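Local coordinates for protein N-acetylglucosamine-6-phosphate deacetylase (Thermotoga maritima, PDB 1O12) that probably removes the acetyl group from N-acetylglucosamine 6-phosphate, as a metal-dependent hydrolase of the amidohydrolase superfamily, at residues R50-P55 and V354-D359; P60-V65 and T88-T93; S153-P158 and R180-S185. One frame throughout, in Å; residues are numbered along the deposited sequence.

Contact 1: residues R50-P55 and V354-D359; sequences RGVLMP and VLLDED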
ATOM      1  N   ARG A  50      -2.228 -11.841 -36.441  1.00 60.05           N
ATOM      2  CA  ARG A  50      -3.173 -10.988 -37.168  1.00 58.59           C
ATOM      3  C   ARG A  50      -3.715  -9.879 -36.251  1.00 55.63           C
ATOM      4  O   ARG A  50      -3.968  -8.752 -36.681  1.00 57.38           O
ATOM      5  CB  ARG A  50      -4.341 -11.876 -37.676  1.00 62.42           C
ATOM      6  CG  ARG A  50      -5.393 -11.201 -38.593  1.00 66.71           C
ATOM      7  CD  ARG A  50      -6.889 -11.470 -38.184  1.00 69.82           C
ATOM      8  NE  ARG A  50      -7.320 -12.879 -38.236  1.00 72.29           N
ATOM      9  CZ  ARG A  50      -8.559 -13.275 -38.542  1.00 73.53           C
ATOM     10  NH1 ARG A  50      -9.502 -12.372 -38.830  1.00 74.11           N
ATOM     11  NH2 ARG A  50      -8.864 -14.572 -38.561  1.00 72.68           N
ATOM     12  N   GLY A  51      -3.907 -10.223 -34.989  1.00 51.14           N
ATOM     13  CA  GLY A  51      -4.419  -9.287 -34.011  1.00 45.69           C
ATOM     14  C   GLY A  51      -4.403  -9.992 -32.663  1.00 43.18           C
ATOM     15  O   GLY A  51      -3.751 -11.043 -32.495  1.00 41.09           O
ATOM     16  N   VAL A  52      -5.101  -9.424 -31.690  1.00 39.73           N
ATOM     17  CA  VAL A  52      -5.143 -10.033 -30.366  1.00 37.35           C
ATOM     18  C   VAL A  52      -6.528 -10.591 -30.130  1.00 34.76           C
ATOM     19  O   VAL A  52      -7.514 -10.000 -30.550  1.00 33.27           O
ATOM     20  CB  VAL A  52      -4.817  -8.993 -29.244  1.00 37.14           C
ATOM     21  CG1 VAL A  52      -4.736  -9.688 -27.892  1.00 35.89           C
ATOM     22  CG2 VAL A  52      -3.520  -8.276 -29.557  1.00 33.58           C
ATOM     23  N   LEU A  53      -6.596 -11.741 -29.478  1.00 34.05           N
ATOM     24  CA  LEU A  53      -7.882 -12.365 -29.156  1.00 33.51           C
ATOM     25  C   LEU A  53      -7.879 -12.551 -27.645  1.00 35.10           C
ATOM     26  O   LEU A  53      -6.959 -13.170 -27.093  1.00 35.20           O
ATOM     27  CB  LEU A  53      -8.023 -13.728 -29.817  1.00 31.43           C
ATOM     28  CG  LEU A  53      -9.449 -14.287 -29.768  1.00 32.95           C
ATOM     29  CD1 LEU A  53     -10.284 -13.556 -30.796  1.00 32.99           C
ATOM     30  CD2 LEU A  53      -9.480 -15.802 -30.068  1.00 32.59           C
HETATM   31  N   MSE A  54      -8.888 -12.003 -26.978  1.00 35.05           N
HETATM   32  CA  MSE A  54      -8.982 -12.114 -25.526  1.00 36.50           C
HETATM   33  C   MSE A  54     -10.390 -12.549 -25.117  1.00 35.17           C
HETATM   34  O   MSE A  54     -11.329 -12.489 -25.925  1.00 34.74           O
HETATM   35  CB  MSE A  54      -8.710 -10.759 -24.860  1.00 37.30           C
HETATM   36  CG  MSE A  54      -7.466 -10.014 -25.306  1.00 40.85           C
HETATM   37 SE   MSE A  54      -7.291  -8.282 -24.339  1.00 49.02          SE
HETATM   38  CE  MSE A  54      -6.996  -9.046 -22.536  1.00 42.18           C
ATOM     39  N   PRO A  55     -10.552 -12.987 -23.855  1.00 33.12           N
ATOM     40  CA  PRO A  55     -11.873 -13.409 -23.361  1.00 32.22           C
ATOM     41  C   PRO A  55     -12.772 -12.165 -23.386  1.00 29.96           C
ATOM     42  O   PRO A  55     -12.280 -11.061 -23.191  1.00 29.22           O
ATOM     43  CB  PRO A  55     -11.582 -13.868 -21.929  1.00 30.71           C
ATOM     44  CG  PRO A  55     -10.161 -14.343 -22.025  1.00 31.99           C
ATOM     45  CD  PRO A  55      -9.506 -13.263 -22.859  1.00 31.34           C
ATOM     46  N   VAL A 354     -13.209 -11.330 -27.688  1.00 34.28           N
ATOM     47  CA  VAL A 354     -13.048 -10.029 -28.295  1.00 34.04           C
ATOM     48  C   VAL A 354     -11.739 -10.022 -29.078  1.00 36.57           C
ATOM     49  O   VAL A 354     -10.686 -10.434 -28.577  1.00 37.02           O
ATOM     50  CB  VAL A 354     -13.049  -8.884 -27.246  1.00 33.88           C
ATOM     51  CG1 VAL A 354     -11.967  -9.108 -26.193  1.00 31.54           C
ATOM     52  CG2 VAL A 354     -12.874  -7.531 -27.956  1.00 29.33           C
ATOM     53  N   LEU A 355     -11.814  -9.583 -30.328  1.00 38.12           N
ATOM     54  CA  LEU A 355     -10.622  -9.486 -31.169  1.00 39.19           C
ATOM     55  C   LEU A 355     -10.218  -8.008 -31.214  1.00 39.06           C
ATOM     56  O   LEU A 355     -11.076  -7.142 -31.376  1.00 39.64           O
ATOM     57  CB  LEU A 355     -10.916  -9.979 -32.580  1.00 40.05           C
ATOM     58  CG  LEU A 355      -9.665 -10.104 -33.456  1.00 43.06           C
ATOM     59  CD1 LEU A 355      -8.842 -11.344 -33.016  1.00 42.16           C
ATOM     60  CD2 LEU A 355     -10.085 -10.218 -34.925  1.00 41.27           C
ATOM     61  N   LEU A 356      -8.921  -7.724 -31.076  1.00 39.00           N
ATOM     62  CA  LEU A 356      -8.431  -6.349 -31.075  1.00 39.36           C
ATOM     63  C   LEU A 356      -7.216  -6.133 -31.972  1.00 41.20           C
ATOM     64  O   LEU A 356      -6.557  -7.098 -32.353  1.00 41.73           O
ATOM     65  CB  LEU A 356      -8.050  -5.968 -29.653  1.00 37.72           C
ATOM     66  CG  LEU A 356      -9.057  -6.408 -28.581  1.00 38.40           C
ATOM     67  CD1 LEU A 356      -8.747  -7.815 -28.089  1.00 34.14           C
ATOM     68  CD2 LEU A 356      -9.026  -5.404 -27.446  1.00 36.83           C
ATOM     69  N   ASP A 357      -6.918  -4.877 -32.321  1.00 43.16           N
ATOM     70  CA  ASP A 357      -5.707  -4.614 -33.105  1.00 44.73           C
ATOM     71  C   ASP A 357      -4.609  -4.531 -32.034  1.00 46.79           C
ATOM     72  O   ASP A 357      -4.925  -4.567 -30.835  1.00 46.21           O
ATOM     73  CB  ASP A 357      -5.800  -3.317 -33.920  1.00 43.96           C
ATOM     74  CG  ASP A 357      -5.904  -2.083 -33.064  1.00 46.42           C
ATOM     75  OD1 ASP A 357      -5.356  -2.064 -31.953  1.00 48.27           O
ATOM     76  OD2 ASP A 357      -6.523  -1.098 -33.512  1.00 49.53           O
ATOM     77  N   GLU A 358      -3.339  -4.412 -32.433  1.00 48.60           N
ATOM     78  CA  GLU A 358      -2.253  -4.388 -31.449  1.00 48.97           C
ATOM     79  C   GLU A 358      -2.316  -3.249 -30.454  1.00 47.87           C
ATOM     80  O   GLU A 358      -1.736  -3.341 -29.368  1.00 47.87           O
ATOM     81  CB  GLU A 358      -0.879  -4.413 -32.130  1.00 52.75           C
ATOM     82  CG  GLU A 358      -0.592  -3.263 -33.073  1.00 57.83           C
ATOM     83  CD  GLU A 358       0.878  -3.220 -33.482  1.00 61.71           C
ATOM     84  OE1 GLU A 358       1.726  -2.730 -32.678  1.00 62.13           O
ATOM     85  OE2 GLU A 358       1.183  -3.697 -34.608  1.00 63.73           O
ATOM     86  N   ASP A 359      -3.005  -2.174 -30.819  1.00 45.50           N
ATOM     87  CA  ASP A 359      -3.175  -1.051 -29.910  1.00 44.20           C
ATOM     88  C   ASP A 359      -4.363  -1.272 -28.987  1.00 42.40           C
ATOM     89  O   ASP A 359      -4.750  -0.375 -28.237  1.00 42.70           O
ATOM     90  CB  ASP A 359      -3.393   0.246 -30.680  1.00 46.81           C
ATOM     91  CG  ASP A 359      -2.102   0.808 -31.239  1.00 49.93           C
ATOM     92  OD1 ASP A 359      -1.160   1.063 -30.428  1.00 49.43           O
ATOM     93  OD2 ASP A 359      -2.045   0.988 -32.485  1.00 50.16           O
TER
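V52 and M54 pair with L356 and V354 in a short antiparallel ladder, part of the small beta domain that NagA enzymes build from the two ends of the chain beside their TIM barrel. The axes of 52-55 and 354-356 approach to 4.7 Å and run 151° apart. V52 N donates to L356 O and L356 N returns a bond to V52 O at 2.7 Å; M54 and V354 exchange the other two bonds. Between them L53 and L355 form a non-hydrogen-bonded pair.

This part is tightly packed. On one face L53 and L355 cross at about a right angle, with L53 CD1 3.4 Å from L355 CD1. L355 CG stands anti to the backbone N (chi1 -171°), and with chi2 at 74° this brings L355 CD1 to 3.1 Å from V52 O. On the other face the selenomethionine M54 lays CG against L356 CD1 at 3.8 Å, while V52 and M54 also meet I322 of helix 322-336. Compact valine and longer leucine suit these apolar surroundings, and the unbranched, flexible selenomethionine can bend to fit the helix.

Toward G51 the contact opens to solvent. R50 swings its long chain toward L355, but R50 NH1 comes only to 4.5 Å from L355 CD2, and NE has a weak hydrogen bond to E16 O. D357 turns away, and its OD2 accepts a hydrogen bond from N361 ND2. Glycine fits at 51 because a CB there would collide with the L356 carbonyl oxygen; as it is, G51 CA lies 3.5 Å from L356 O.

Contact 2: residues P60-V65 and T88-T93; sequences PHIHGV and TTFLAT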
ATOM      1  N   PRO A  60     -18.872  -5.408 -14.325  1.00 31.68           N
ATOM      2  CA  PRO A  60     -19.823  -5.648 -13.240  1.00 29.17           C
ATOM      3  C   PRO A  60     -20.340  -4.383 -12.607  1.00 30.18           C
ATOM      4  O   PRO A  60     -21.125  -4.438 -11.660  1.00 29.54           O
ATOM      5  CB  PRO A  60     -18.999  -6.477 -12.266  1.00 28.71           C
ATOM      6  CG  PRO A  60     -17.633  -5.803 -12.361  1.00 28.35           C
ATOM      7  CD  PRO A  60     -17.474  -5.574 -13.855  1.00 29.17           C
ATOM      8  N   HIS A  61     -19.909  -3.242 -13.135  1.00 31.29           N
ATOM      9  CA  HIS A  61     -20.306  -1.967 -12.558  1.00 31.94           C
ATOM     10  C   HIS A  61     -20.457  -0.868 -13.596  1.00 33.75           C
ATOM     11  O   HIS A  61     -19.494  -0.164 -13.890  1.00 35.43           O
ATOM     12  CB  HIS A  61     -19.266  -1.540 -11.513  1.00 30.58           C
ATOM     13  CG  HIS A  61     -19.745  -0.472 -10.589  1.00 31.87           C
ATOM     14  ND1 HIS A  61     -19.100  -0.162  -9.412  1.00 32.68           N
ATOM     15  CD2 HIS A  61     -20.808   0.364 -10.664  1.00 32.67           C
ATOM     16  CE1 HIS A  61     -19.743   0.816  -8.799  1.00 29.73           C
ATOM     17  NE2 HIS A  61     -20.784   1.153  -9.537  1.00 32.07           N
ATOM     18  N   ILE A  62     -21.661  -0.731 -14.150  1.00 34.18           N
ATOM     19  CA  ILE A  62     -21.967   0.309 -15.135  1.00 33.60           C
ATOM     20  C   ILE A  62     -23.447   0.700 -14.987  1.00 34.70           C
ATOM     21  O   ILE A  62     -24.323  -0.162 -15.034  1.00 35.24           O
ATOM     22  CB  ILE A  62     -21.683  -0.168 -16.606  1.00 32.81           C
ATOM     23  CG1 ILE A  62     -22.252   0.839 -17.614  1.00 31.49           C
ATOM     24  CG2 ILE A  62     -22.257  -1.538 -16.850  1.00 28.56           C
ATOM     25  CD1 ILE A  62     -21.930   0.500 -19.073  1.00 28.33           C
ATOM     26  N   HIS A  63     -23.710   1.998 -14.834  1.00 34.21           N
ATOM     27  CA  HIS A  63     -25.066   2.530 -14.660  1.00 35.69           C
ATOM     28  C   HIS A  63     -25.828   2.724 -15.972  1.00 36.39           C
ATOM     29  O   HIS A  63     -26.998   2.384 -16.088  1.00 35.61           O
ATOM     30  CB  HIS A  63     -24.983   3.881 -13.924  1.00 35.85           C
ATOM     31  CG  HIS A  63     -24.229   3.810 -12.638  1.00 35.10           C
ATOM     32  ND1 HIS A  63     -24.793   3.334 -11.477  1.00 35.86           N
ATOM     33  CD2 HIS A  63     -22.921   4.034 -12.355  1.00 37.52           C
ATOM     34  CE1 HIS A  63     -23.868   3.264 -10.535  1.00 37.11           C
ATOM     35  NE2 HIS A  63     -22.722   3.680 -11.042  1.00 37.13           N
ATOM     36  N   GLY A  64     -25.135   3.292 -16.955  1.00 37.43           N
ATOM     37  CA  GLY A  64     -25.732   3.577 -18.236  1.00 37.48           C
ATOM     38  C   GLY A  64     -24.612   4.010 -19.147  1.00 39.57           C
ATOM     39  O   GLY A  64     -23.453   4.078 -18.713  1.00 39.50           O
ATOM     40  N   VAL A  65     -24.944   4.282 -20.407  1.00 38.93           N
ATOM     41  CA  VAL A  65     -23.952   4.698 -21.388  1.00 38.24           C
ATOM     42  C   VAL A  65     -24.707   5.144 -22.652  1.00 39.23           C
ATOM     43  O   VAL A  65     -25.759   4.593 -22.962  1.00 39.64           O
ATOM     44  CB  VAL A  65     -22.958   3.513 -21.693  1.00 36.50           C
ATOM     45  CG1 VAL A  65     -23.715   2.306 -22.242  1.00 35.96           C
ATOM     46  CG2 VAL A  65     -21.897   3.953 -22.682  1.00 36.14           C
ATOM     47  N   THR A  88     -18.937  -8.679 -23.161  1.00 31.31           N
ATOM     48  CA  THR A  88     -19.890  -9.742 -23.403  1.00 30.95           C
ATOM     49  C   THR A  88     -20.686 -10.192 -22.154  1.00 31.42           C
ATOM     50  O   THR A  88     -21.489 -11.118 -22.226  1.00 32.84           O
ATOM     51  CB  THR A  88     -19.183 -10.945 -24.020  1.00 31.25           C
ATOM     52  OG1 THR A  88     -18.064 -11.306 -23.208  1.00 30.79           O
ATOM     53  CG2 THR A  88     -18.710 -10.616 -25.415  1.00 31.08           C
ATOM     54  N   THR A  89     -20.429  -9.568 -21.011  1.00 29.53           N
ATOM     55  CA  THR A  89     -21.155  -9.861 -19.788  1.00 28.17           C
ATOM     56  C   THR A  89     -21.119  -8.584 -18.967  1.00 28.49           C
ATOM     57  O   THR A  89     -20.054  -7.998 -18.756  1.00 28.23           O
ATOM     58  CB  THR A  89     -20.527 -10.978 -18.917  1.00 27.28           C
ATOM     59  OG1 THR A  89     -20.461 -12.202 -19.647  1.00 30.73           O
ATOM     60  CG2 THR A  89     -21.392 -11.217 -17.677  1.00 27.70           C
ATOM     61  N   PHE A  90     -22.285  -8.136 -18.527  1.00 27.79           N
ATOM     62  CA  PHE A  90     -22.346  -6.947 -17.701  1.00 26.98           C
ATOM     63  C   PHE A  90     -23.478  -7.022 -16.679  1.00 27.88           C
ATOM     64  O   PHE A  90     -24.372  -7.883 -16.738  1.00 26.30           O
ATOM     65  CB  PHE A  90     -22.449  -5.689 -18.563  1.00 24.95           C
ATOM     66  CG  PHE A  90     -23.841  -5.392 -19.094  1.00 26.50           C
ATOM     67  CD1 PHE A  90     -24.634  -4.393 -18.498  1.00 28.30           C
ATOM     68  CD2 PHE A  90     -24.312  -6.015 -20.236  1.00 23.70           C
ATOM     69  CE1 PHE A  90     -25.871  -4.022 -19.060  1.00 27.68           C
ATOM     70  CE2 PHE A  90     -25.521  -5.658 -20.791  1.00 25.59           C
ATOM     71  CZ  PHE A  90     -26.307  -4.655 -20.204  1.00 26.04           C
ATOM     72  N   LEU A  91     -23.381  -6.122 -15.714  1.00 29.29           N
ATOM     73  CA  LEU A  91     -24.327  -6.004 -14.626  1.00 28.72           C
ATOM     74  C   LEU A  91     -24.802  -4.556 -14.631  1.00 29.35           C
ATOM     75  O   LEU A  91     -24.020  -3.625 -14.366  1.00 27.53           O
ATOM     76  CB  LEU A  91     -23.610  -6.335 -13.307  1.00 28.09           C
ATOM     77  CG  LEU A  91     -23.931  -7.551 -12.434  1.00 28.20           C
ATOM     78  CD1 LEU A  91     -24.297  -8.760 -13.268  1.00 25.03           C
ATOM     79  CD2 LEU A  91     -22.725  -7.816 -11.517  1.00 26.15           C
ATOM     80  N   ALA A  92     -26.077  -4.382 -14.974  1.00 30.89           N
ATOM     81  CA  ALA A  92     -26.735  -3.077 -14.989  1.00 30.35           C
ATOM     82  C   ALA A  92     -26.770  -2.697 -13.515  1.00 30.46           C
ATOM     83  O   ALA A  92     -27.379  -3.365 -12.710  1.00 32.49           O
ATOM     84  CB  ALA A  92     -28.135  -3.215 -15.553  1.00 30.13           C
ATOM     85  N   THR A  93     -26.096  -1.619 -13.172  1.00 32.74           N
ATOM     86  CA  THR A  93     -25.955  -1.187 -11.793  1.00 33.78           C
ATOM     87  C   THR A  93     -26.889  -0.069 -11.412  1.00 34.82           C
ATOM     88  O   THR A  93     -27.052   0.900 -12.142  1.00 37.85           O
ATOM     89  CB  THR A  93     -24.485  -0.751 -11.550  1.00 33.57           C
ATOM     90  OG1 THR A  93     -23.621  -1.718 -12.165  1.00 32.53           O
ATOM     91  CG2 THR A  93     -24.161  -0.657 -10.054  1.00 31.12           C
TER
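The H61-x-H63 motif, a signature of the amidohydrolase superfamily, meets T93 beside the iron site. In this enzyme the protein ligands of the iron are E127, H188 and H209, and the H61 side chain stays about 5 Å from the metal (nearest atoms). H61 is instead a second-shell residue: NE2 is hydrogen-bonded to E127 OE1 and ND1 to E237 OE1, so both nitrogens are used and the ring's rotation is fixed. T93 CG2 approaches this ring obliquely, 3.6 Å from H61 CD2.

The threonine is gripped through its hydroxyl. Lying beside the backbone N and anti to the carbonyl carbon (chi1 -44°), T93 OG1 accepts from I62 N at 3.0 Å and donates to L91 O at 2.9 Å. T93 N in turn donates to I62 O, lying 40° above that carbonyl plane. These bonds join the segment just past the C-terminal end of strand 52-59 to the C-terminal end of 87-93, its parallel neighbour in the TIM barrel, at the end where such enzymes carry their active sites; I62 and A92 form the bridge. With a valine in place of T93 the hydroxyl is gone, which would probably leave the N-H of I62 without its acceptor and L91 O without this donor.

At the corner where the chain turns, P60 supplies a compact ring, and L91 lies against its carbonyl and CB, with L91 CB 3.5 Å from P60 O and L91 CD2 4.0 Å from P60 CB. I62 points away from 88-93, yet its CG2 branch still meets F90 CD1 at 4.1 Å. H63 ND1 makes a weak hydrogen bond to T93 O at 3.4 Å, while H63 NE2 bonds to OD1 of D267, the predicted proton donor or acceptor.

Contact 3: residues S153-P158 and R180-S185; sequences SEIDSP and RDIVLS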
ATOM      1  N   SER A 153     -36.232  -9.627   1.702  1.00 43.90           N
ATOM      2  CA  SER A 153     -37.082 -10.571   0.975  1.00 43.56           C
ATOM      3  C   SER A 153     -37.349 -10.227  -0.490  1.00 42.58           C
ATOM      4  O   SER A 153     -37.864 -11.053  -1.229  1.00 42.85           O
ATOM      5  CB  SER A 153     -38.432 -10.751   1.698  1.00 43.48           C
ATOM      6  OG  SER A 153     -39.358  -9.725   1.361  1.00 42.50           O
ATOM      7  N   GLU A 154     -37.029  -9.014  -0.910  1.00 42.48           N
ATOM      8  CA  GLU A 154     -37.241  -8.640  -2.299  1.00 42.97           C
ATOM      9  C   GLU A 154     -35.953  -8.752  -3.131  1.00 42.55           C
ATOM     10  O   GLU A 154     -35.980  -8.555  -4.340  1.00 43.25           O
ATOM     11  CB  GLU A 154     -37.768  -7.209  -2.393  1.00 45.51           C
ATOM     12  CG  GLU A 154     -39.113  -6.981  -1.741  1.00 47.52           C
ATOM     13  CD  GLU A 154     -40.201  -7.826  -2.352  1.00 50.02           C
ATOM     14  OE1 GLU A 154     -41.026  -8.338  -1.581  1.00 51.52           O
ATOM     15  OE2 GLU A 154     -40.248  -7.975  -3.598  1.00 52.31           O
ATOM     16  N   ILE A 155     -34.832  -9.090  -2.501  1.00 41.60           N
ATOM     17  CA  ILE A 155     -33.562  -9.180  -3.220  1.00 40.33           C
ATOM     18  C   ILE A 155     -33.193 -10.608  -3.570  1.00 40.89           C
ATOM     19  O   ILE A 155     -32.867 -11.407  -2.692  1.00 41.28           O
ATOM     20  CB  ILE A 155     -32.412  -8.576  -2.399  1.00 37.84           C
ATOM     21  CG1 ILE A 155     -32.732  -7.121  -2.047  1.00 37.57           C
ATOM     22  CG2 ILE A 155     -31.131  -8.675  -3.168  1.00 33.36           C
ATOM     23  CD1 ILE A 155     -31.699  -6.446  -1.108  1.00 37.20           C
ATOM     24  N   ASP A 156     -33.214 -10.907  -4.863  1.00 40.25           N
ATOM     25  CA  ASP A 156     -32.900 -12.238  -5.346  1.00 40.75           C
ATOM     26  C   ASP A 156     -32.696 -12.135  -6.865  1.00 40.15           C
ATOM     27  O   ASP A 156     -32.704 -11.036  -7.432  1.00 39.37           O
ATOM     28  CB  ASP A 156     -34.078 -13.184  -5.018  1.00 43.40           C
ATOM     29  CG  ASP A 156     -33.689 -14.673  -5.057  1.00 46.34           C
ATOM     30  OD1 ASP A 156     -34.498 -15.500  -4.558  1.00 48.69           O
ATOM     31  OD2 ASP A 156     -32.597 -15.019  -5.580  1.00 46.24           O
ATOM     32  N   SER A 157     -32.529 -13.277  -7.526  1.00 39.20           N
ATOM     33  CA  SER A 157     -32.320 -13.274  -8.967  1.00 36.81           C
ATOM     34  C   SER A 157     -33.385 -12.353  -9.512  1.00 35.71           C
ATOM     35  O   SER A 157     -34.541 -12.443  -9.106  1.00 37.39           O
ATOM     36  CB  SER A 157     -32.473 -14.691  -9.527  1.00 35.62           C
ATOM     37  OG  SER A 157     -31.799 -14.819 -10.764  1.00 32.95           O
ATOM     38  N   PRO A 158     -33.035 -11.494 -10.481  1.00 34.81           N
ATOM     39  CA  PRO A 158     -31.704 -11.364 -11.084  1.00 35.08           C
ATOM     40  C   PRO A 158     -30.634 -10.463 -10.428  1.00 33.96           C
ATOM     41  O   PRO A 158     -29.742  -9.972 -11.108  1.00 33.36           O
ATOM     42  CB  PRO A 158     -32.028 -10.931 -12.510  1.00 34.30           C
ATOM     43  CG  PRO A 158     -33.172 -10.009 -12.302  1.00 35.21           C
ATOM     44  CD  PRO A 158     -34.032 -10.735 -11.257  1.00 33.44           C
ATOM     45  N   ARG A 180     -27.911 -16.865  -2.371  1.00 42.45           N
ATOM     46  CA  ARG A 180     -28.826 -16.615  -3.486  1.00 40.97           C
ATOM     47  C   ARG A 180     -28.093 -16.265  -4.786  1.00 40.51           C
ATOM     48  O   ARG A 180     -28.691 -15.712  -5.731  1.00 39.01           O
ATOM     49  CB  ARG A 180     -29.800 -15.495  -3.132  1.00 41.49           C
ATOM     50  CG  ARG A 180     -30.485 -15.710  -1.821  1.00 42.54           C
ATOM     51  CD  ARG A 180     -31.423 -14.573  -1.489  1.00 43.14           C
ATOM     52  NE  ARG A 180     -31.777 -14.647  -0.080  1.00 45.06           N
ATOM     53  CZ  ARG A 180     -32.674 -13.871   0.511  1.00 45.10           C
ATOM     54  NH1 ARG A 180     -33.323 -12.946  -0.185  1.00 43.74           N
ATOM     55  NH2 ARG A 180     -32.915 -14.032   1.803  1.00 45.47           N
ATOM     56  N   ASP A 181     -26.803 -16.608  -4.829  1.00 38.71           N
ATOM     57  CA  ASP A 181     -25.975 -16.354  -6.013  1.00 38.19           C
ATOM     58  C   ASP A 181     -25.775 -14.849  -6.185  1.00 35.37           C
ATOM     59  O   ASP A 181     -25.814 -14.322  -7.292  1.00 33.58           O
ATOM     60  CB  ASP A 181     -26.636 -16.953  -7.265  1.00 39.65           C
ATOM     61  CG  ASP A 181     -25.632 -17.253  -8.383  1.00 44.52           C
ATOM     62  OD1 ASP A 181     -26.071 -17.515  -9.537  1.00 48.36           O
ATOM     63  OD2 ASP A 181     -24.403 -17.238  -8.116  1.00 45.83           O
ATOM     64  N   ILE A 182     -25.602 -14.165  -5.061  1.00 33.72           N
ATOM     65  CA  ILE A 182     -25.351 -12.732  -5.052  1.00 32.61           C
ATOM     66  C   ILE A 182     -23.980 -12.478  -4.393  1.00 32.03           C
ATOM     67  O   ILE A 182     -23.713 -12.987  -3.305  1.00 30.83           O
ATOM     68  CB  ILE A 182     -26.455 -11.979  -4.270  1.00 31.94           C
ATOM     69  CG1 ILE A 182     -27.817 -12.225  -4.928  1.00 29.20           C
ATOM     70  CG2 ILE A 182     -26.121 -10.496  -4.196  1.00 29.76           C
ATOM     71  CD1 ILE A 182     -28.973 -11.482  -4.268  1.00 26.78           C
ATOM     72  N   VAL A 183     -23.110 -11.731  -5.075  1.00 31.23           N
ATOM     73  CA  VAL A 183     -21.792 -11.414  -4.542  1.00 30.72           C
ATOM     74  C   VAL A 183     -21.875 -10.112  -3.728  1.00 31.84           C
ATOM     75  O   VAL A 183     -22.404  -9.112  -4.216  1.00 30.38           O
ATOM     76  CB  VAL A 183     -20.728 -11.204  -5.686  1.00 31.33           C
ATOM     77  CG1 VAL A 183     -19.402 -10.705  -5.085  1.00 29.84           C
ATOM     78  CG2 VAL A 183     -20.494 -12.504  -6.477  1.00 27.74           C
ATOM     79  N   LEU A 184     -21.381 -10.131  -2.488  1.00 31.42           N
ATOM     80  CA  LEU A 184     -21.368  -8.922  -1.659  1.00 32.42           C
ATOM     81  C   LEU A 184     -20.088  -8.111  -1.900  1.00 31.17           C
ATOM     82  O   LEU A 184     -19.028  -8.670  -2.126  1.00 34.07           O
ATOM     83  CB  LEU A 184     -21.460  -9.279  -0.170  1.00 32.55           C
ATOM     84  CG  LEU A 184     -22.811  -9.823   0.293  1.00 32.83           C
ATOM     85  CD1 LEU A 184     -22.789  -9.971   1.813  1.00 32.04           C
ATOM     86  CD2 LEU A 184     -23.938  -8.862  -0.147  1.00 32.29           C
ATOM     87  N   SER A 185     -20.177  -6.796  -1.859  1.00 30.30           N
ATOM     88  CA  SER A 185     -18.993  -5.974  -2.079  1.00 31.47           C
ATOM     89  C   SER A 185     -19.027  -4.765  -1.145  1.00 30.18           C
ATOM     90  O   SER A 185     -20.053  -4.101  -1.031  1.00 33.92           O
ATOM     91  CB  SER A 185     -18.919  -5.508  -3.556  1.00 31.33           C
ATOM     92  OG  SER A 185     -17.593  -5.091  -3.916  1.00 30.32           O
TER
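The guanidinium of R180 meets the I155 carbonyl oxygen at its edge, and the carboxylate of D156, turned 55° from the guanidinium plane, lies nearby without pairing with it. R180 NH1 donates to I155 O at 3.0 Å, and the oxygen sits 16° out of the guanidinium plane. The same NH1 is also hydrogen-bonded to L152 O, so one nitrogen ties a carbonyl at the end of helix 149-152 to one of the loop after it. Arginine suits the place because its chain, extended from CG to NE, carries a multiple donor across to the opposite segment.

The D156 carboxylate is held differently. S157 N donates to OD2 from above the carboxylate plane, a bond within the loop itself. Across the contact D156 OD2 comes nearest to R180 CB, at 3.7 Å. D156 OD1 remains 5.2 Å from R180 NH1, too far for a salt bridge, although the opposite charges may still attract mildly.

Next to these polar groups two isoleucines cross at about a right angle, I155 CG2 against I182 CD1 at 3.7 Å. The methyl CG2 of I155 is anti to the backbone N (chi1 -57° for CG1), which presents this short branch to I182; I182 CD1 also lies 4.1 Å from D156 CA.

The contact joins a loop of the TIM barrel to the lead-in of a barrel strand. Loop 153-158 runs, through the cis peptide before P158, into strand 159-164. I182, just before strand 183-186, packs on A159 of strand 159-164, the parallel neighbour of 183-186, and P158 rests on A109 and R110 of helix 99-115.

How the contacts relate
Contacts 1 and 2 are buried, whereas contact 3 is only partly so and lies nearer the surface. Strand 52-59, which holds part of contact 1, leads directly into 61-65 of contact 2, so the small beta domain and the metal site follow each other along the chain, with contact centres about 22 Å apart. Contacts 2 and 3 both belong to the barrel, their centres about 16 Å apart, while contacts 1 and 3 lie on opposite sides of the chain's centre. Chemistry follows place: regular backbone pairing between apolar faces in contact 1, histidines and a threonine hydroxyl beside iron in contact 2, and one arginine serving carbonyls of a helix end and a loop, beside two isoleucines, in contact 3.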